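Local coordinates for Serine/threonine-protein kinase PknI (Mycobacterium tuberculosis, PDB 5XLM) that phosphorylates serine and threonine residues of proteins and slows mycobacterial growth inside the infected host, this piece being its extracellular sensor domain, at residues 143-155 against 163-175. Numbering follows the deposited sequence.
Sequences QGDLVGEMVVTVH and GAVIRIPAVASRS
E149 and R167 run side by side, pointing the same way, yet their charges do not meet in a salt bridge: OE1 of E149 stays 4.3 Å from NE of R167. The same oxygen lies 3.5 Å from CD of R167. The carboxylate and guanidinium planes are 46° apart. The other carboxylate oxygen of E149, OE2, forms a salt bridge with R139 of strand 131-140, a glutamate being long enough to lie between the two arginines. R167 is extended as far as NE, where a quarter turn (chi4 86°) brings one face of the guanidinium against CG1 of V165, 3.6 Å from the plane and over its centre; the group also makes a cation-pi contact with Y53. The same V165 methyl meets CG1 of V151 at 3.8 Å, while the other branch of V165 lies alongside CG2 of T153; beta-branched residues suit these extended positions. E149, V151, T153, V165 and R167 share one face of an antiparallel beta hairpin, whose strands 146-154 and 165-174 sit between strands 131-140 and 38-51 in the sensor-domain sheet. The opposite face is apolar and largely buried: V152 and I166 bring their CB atoms to 3.9 Å, and CD1 of L146 reaches the small CB of A172. Eight backbone hydrogen bonds join the strands; a ninth runs from V154 N to A164 O. P169 has no N-H to give, but across from E149, at a non-hydrogen-bonded position, the hairpin needs none.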
loop_
_atom_site.group_PDB
_atom_site.type_symbol
_atom_site.label_atom_id
_atom_site.label_comp_id
_atom_site.label_asym_id
_atom_site.label_seq_id
_atom_site.Cartn_x
_atom_site.Cartn_y
_atom_site.Cartn_z
ATOM N N GLN A 143 4.761 14.966 -9.227
ATOM C CA GLN A 143 3.979 14.630 -10.412
ATOM C C GLN A 143 2.547 14.099 -10.242
ATOM O O GLN A 143 1.680 14.440 -11.047
ATOM C CB GLN A 143 4.762 13.626 -11.264
ATOM C CG GLN A 143 6.248 13.917 -11.380
ATOM C CD GLN A 143 6.998 12.805 -12.088
ATOM O OE1 GLN A 143 6.416 11.786 -12.456
ATOM N NE2 GLN A 143 8.297 12.998 -12.283
ATOM N N GLY A 144 2.284 13.256 -9.246
ATOM C CA GLY A 144 0.954 12.689 -9.137
ATOM C C GLY A 144 0.959 11.250 -8.662
ATOM O O GLY A 144 0.030 10.812 -7.976
ATOM N N ASP A 145 1.996 10.504 -9.031
ATOM C CA ASP A 145 2.171 9.143 -8.551
ATOM C C ASP A 145 2.839 9.162 -7.179
ATOM O O ASP A 145 3.172 10.219 -6.633
ATOM C CB ASP A 145 2.983 8.326 -9.553
ATOM C CG ASP A 145 4.345 8.932 -9.830
ATOM O OD1 ASP A 145 4.469 10.175 -9.763
ATOM O OD2 ASP A 145 5.291 8.168 -10.115
ATOM N N LEU A 146 3.042 7.978 -6.608
ATOM C CA LEU A 146 3.634 7.853 -5.284
ATOM C C LEU A 146 4.738 6.808 -5.315
ATOM O O LEU A 146 4.618 5.783 -5.992
ATOM C CB LEU A 146 2.582 7.467 -4.233
ATOM C CG LEU A 146 1.315 8.326 -4.183
ATOM C CD1 LEU A 146 0.141 7.596 -4.820
ATOM C CD2 LEU A 146 0.993 8.737 -2.755
ATOM N N VAL A 147 5.812 7.076 -4.579
ATOM C CA VAL A 147 6.943 6.165 -4.459
ATOM C C VAL A 147 7.188 5.910 -2.981
ATOM O O VAL A 147 7.155 6.839 -2.167
ATOM C CB VAL A 147 8.207 6.734 -5.138
ATOM C CG1 VAL A 147 9.386 5.796 -4.946
ATOM C CG2 VAL A 147 7.948 6.974 -6.617
ATOM N N GLY A 148 7.419 4.651 -2.632
ATOM C CA GLY A 148 7.672 4.310 -1.251
ATOM C C GLY A 148 8.317 2.954 -1.084
ATOM O O GLY A 148 9.167 2.562 -1.887
ATOM N N GLU A 149 7.922 2.225 -0.046
ATOM C CA GLU A 149 8.537 0.935 0.220
ATOM C C GLU A 149 7.663 0.146 1.178
ATOM O O GLU A 149 6.908 0.718 1.969
ATOM C CB GLU A 149 9.945 1.096 0.802
ATOM C CG GLU A 149 9.974 1.875 2.100
ATOM C CD GLU A 149 11.378 2.198 2.567
ATOM O OE1 GLU A 149 12.292 1.376 2.344
ATOM O OE2 GLU A 149 11.567 3.285 3.157
ATOM N N MET A 150 7.774 -1.175 1.088
ATOM C CA MET A 150 7.174 -2.077 2.058
ATOM C C MET A 150 8.240 -2.460 3.077
ATOM O O MET A 150 9.340 -2.880 2.702
ATOM C CB MET A 150 6.610 -3.313 1.359
ATOM C CG MET A 150 5.799 -4.245 2.244
ATOM S SD MET A 150 4.949 -5.492 1.252
ATOM C CE MET A 150 4.846 -6.857 2.408
ATOM N N VAL A 151 7.923 -2.293 4.357
ATOM C CA VAL A 151 8.882 -2.489 5.439
ATOM C C VAL A 151 8.426 -3.679 6.269
ATOM O O VAL A 151 7.318 -3.673 6.822
ATOM C CB VAL A 151 9.024 -1.232 6.310
ATOM C CG1 VAL A 151 10.034 -1.471 7.420
ATOM C CG2 VAL A 151 9.436 -0.039 5.459
ATOM N N VAL A 152 9.280 -4.693 6.361
ATOM C CA VAL A 152 8.990 -5.916 7.100
ATOM C C VAL A 152 10.046 -6.058 8.188
ATOM O O VAL A 152 11.207 -6.376 7.898
ATOM C CB VAL A 152 8.972 -7.147 6.186
ATOM C CG1 VAL A 152 8.535 -8.376 6.965
ATOM C CG2 VAL A 152 8.063 -6.907 4.989
ATOM N N THR A 153 9.647 -5.828 9.436
ATOM C CA THR A 153 10.545 -5.924 10.580
ATOM C C THR A 153 10.315 -7.248 11.298
ATOM O O THR A 153 9.185 -7.559 11.686
ATOM C CB THR A 153 10.329 -4.754 11.541
ATOM O OG1 THR A 153 10.331 -3.525 10.805
ATOM C CG2 THR A 153 11.437 -4.710 12.580
ATOM N N VAL A 154 11.390 -8.016 11.483
ATOM C CA VAL A 154 11.312 -9.369 12.022
ATOM C C VAL A 154 11.409 -9.330 13.542
ATOM O O VAL A 154 12.207 -8.576 14.111
ATOM C CB VAL A 154 12.418 -10.256 11.422
ATOM C CG1 VAL A 154 12.318 -11.665 11.970
ATOM C CG2 VAL A 154 12.331 -10.259 9.903
ATOM N N HIS A 155 10.595 -10.157 14.203
ATOM C CA HIS A 155 10.552 -10.228 15.660
ATOM C C HIS A 155 10.831 -11.628 16.196
ATOM O O HIS A 155 10.666 -11.861 17.399
ATOM C CB HIS A 155 9.194 -9.742 16.177
ATOM C CG HIS A 155 8.945 -8.283 15.948
ATOM N ND1 HIS A 155 8.978 -7.708 14.697
ATOM C CD2 HIS A 155 8.656 -7.284 16.815
ATOM C CE1 HIS A 155 8.724 -6.416 14.801
ATOM N NE2 HIS A 155 8.524 -6.133 16.076
ATOM N N GLY A 163 15.236 -9.784 14.135
ATOM C CA GLY A 163 15.517 -8.374 14.323
ATOM C C GLY A 163 15.871 -7.579 13.081
ATOM O O GLY A 163 16.054 -6.360 13.160
ATOM N N ALA A 164 15.976 -8.240 11.932
ATOM C CA ALA A 164 16.333 -7.541 10.709
ATOM C C ALA A 164 15.138 -6.763 10.164
ATOM O O ALA A 164 14.012 -6.865 10.658
ATOM C CB ALA A 164 16.854 -8.517 9.662
ATOM N N VAL A 165 15.398 -5.970 9.127
ATOM C CA VAL A 165 14.386 -5.129 8.494
ATOM C C VAL A 165 14.456 -5.368 6.992
ATOM O O VAL A 165 15.457 -5.026 6.350
ATOM C CB VAL A 165 14.583 -3.642 8.813
ATOM C CG1 VAL A 165 13.543 -2.806 8.082
ATOM C CG2 VAL A 165 14.506 -3.403 10.311
ATOM N N ILE A 166 13.398 -5.945 6.431
ATOM C CA ILE A 166 13.312 -6.195 4.997
ATOM C C ILE A 166 12.607 -5.018 4.336
ATOM O O ILE A 166 11.501 -4.638 4.738
ATOM C CB ILE A 166 12.569 -7.509 4.711
ATOM C CG1 ILE A 166 13.208 -8.661 5.486
ATOM C CG2 ILE A 166 12.568 -7.798 3.223
ATOM C CD1 ILE A 166 12.535 -9.997 5.256
ATOM N N ARG A 167 13.242 -4.445 3.318
ATOM C CA ARG A 167 12.710 -3.295 2.601
ATOM C C ARG A 167 12.520 -3.658 1.137
ATOM O O ARG A 167 13.435 -4.193 0.501
ATOM C CB ARG A 167 13.635 -2.083 2.736
ATOM C CG ARG A 167 13.742 -1.552 4.155
ATOM C CD ARG A 167 14.672 -0.354 4.236
ATOM N NE ARG A 167 14.834 0.118 5.606
ATOM C CZ ARG A 167 15.729 -0.369 6.460
ATOM N NH1 ARG A 167 16.542 -1.347 6.084
ATOM N NH2 ARG A 167 15.812 0.116 7.690
ATOM N N ILE A 168 11.331 -3.370 0.610
ATOM C CA ILE A 168 10.992 -3.656 -0.776
ATOM C C ILE A 168 10.449 -2.371 -1.391
ATOM O O ILE A 168 9.414 -1.866 -0.948
ATOM C CB ILE A 168 9.958 -4.786 -0.905
ATOM C CG1 ILE A 168 10.382 -5.996 -0.069
ATOM C CG2 ILE A 168 9.788 -5.183 -2.359
ATOM C CD1 ILE A 168 9.224 -6.821 0.450
ATOM N N PRO A 169 11.109 -1.797 -2.400
ATOM C CA PRO A 169 10.587 -0.571 -3.016
ATOM C C PRO A 169 9.198 -0.785 -3.597
ATOM O O PRO A 169 8.832 -1.890 -4.007
ATOM C CB PRO A 169 11.613 -0.263 -4.112
ATOM C CG PRO A 169 12.874 -0.907 -3.626
ATOM C CD PRO A 169 12.432 -2.163 -2.930
ATOM N N ALA A 170 8.414 0.293 -3.619
ATOM C CA ALA A 170 7.031 0.237 -4.070
ATOM C C ALA A 170 6.689 1.496 -4.851
ATOM O O ALA A 170 7.168 2.586 -4.531
ATOM C CB ALA A 170 6.063 0.077 -2.890
ATOM N N VAL A 171 5.856 1.333 -5.876
ATOM C CA VAL A 171 5.369 2.435 -6.696
ATOM C C VAL A 171 3.859 2.309 -6.814
ATOM O O VAL A 171 3.332 1.205 -6.990
ATOM C CB VAL A 171 6.025 2.449 -8.095
ATOM C CG1 VAL A 171 5.446 3.566 -8.953
ATOM C CG2 VAL A 171 7.532 2.594 -7.979
ATOM N N ALA A 172 3.163 3.437 -6.703
ATOM C CA ALA A 172 1.714 3.484 -6.850
ATOM C C ALA A 172 1.361 4.563 -7.861
ATOM O O ALA A 172 1.796 5.711 -7.726
ATOM C CB ALA A 172 1.026 3.758 -5.508
ATOM N N SER A 173 0.581 4.194 -8.872
ATOM C CA SER A 173 0.188 5.115 -9.927
ATOM C C SER A 173 -1.312 5.019 -10.148
ATOM O O SER A 173 -1.881 3.923 -10.148
ATOM C CB SER A 173 0.946 4.821 -11.228
ATOM O OG SER A 173 1.088 3.426 -11.435
ATOM N N ARG A 174 -1.947 6.174 -10.328
ATOM C CA ARG A 174 -3.395 6.232 -10.467
ATOM C C ARG A 174 -3.803 5.880 -11.893
ATOM O O ARG A 174 -3.219 6.380 -12.859
ATOM C CB ARG A 174 -3.906 7.623 -10.093
ATOM C CG ARG A 174 -5.420 7.740 -10.062
ATOM C CD ARG A 174 -5.853 9.140 -9.660
ATOM N NE ARG A 174 -7.303 9.246 -9.518
ATOM C CZ ARG A 174 -8.134 9.529 -10.516
ATOM N NH1 ARG A 174 -7.659 9.730 -11.738
ATOM N NH2 ARG A 174 -9.440 9.606 -10.294
ATOM N N SER A 175 -4.809 5.018 -12.021
ATOM C CA SER A 175 -5.308 4.553 -13.315
ATOM C C SER A 175 -6.774 4.959 -13.428
ATOM O O SER A 175 -7.678 4.138 -13.261
ATOM C CB SER A 175 -5.126 3.035 -13.460
ATOM O OG SER A 175 -3.789 2.652 -13.187
#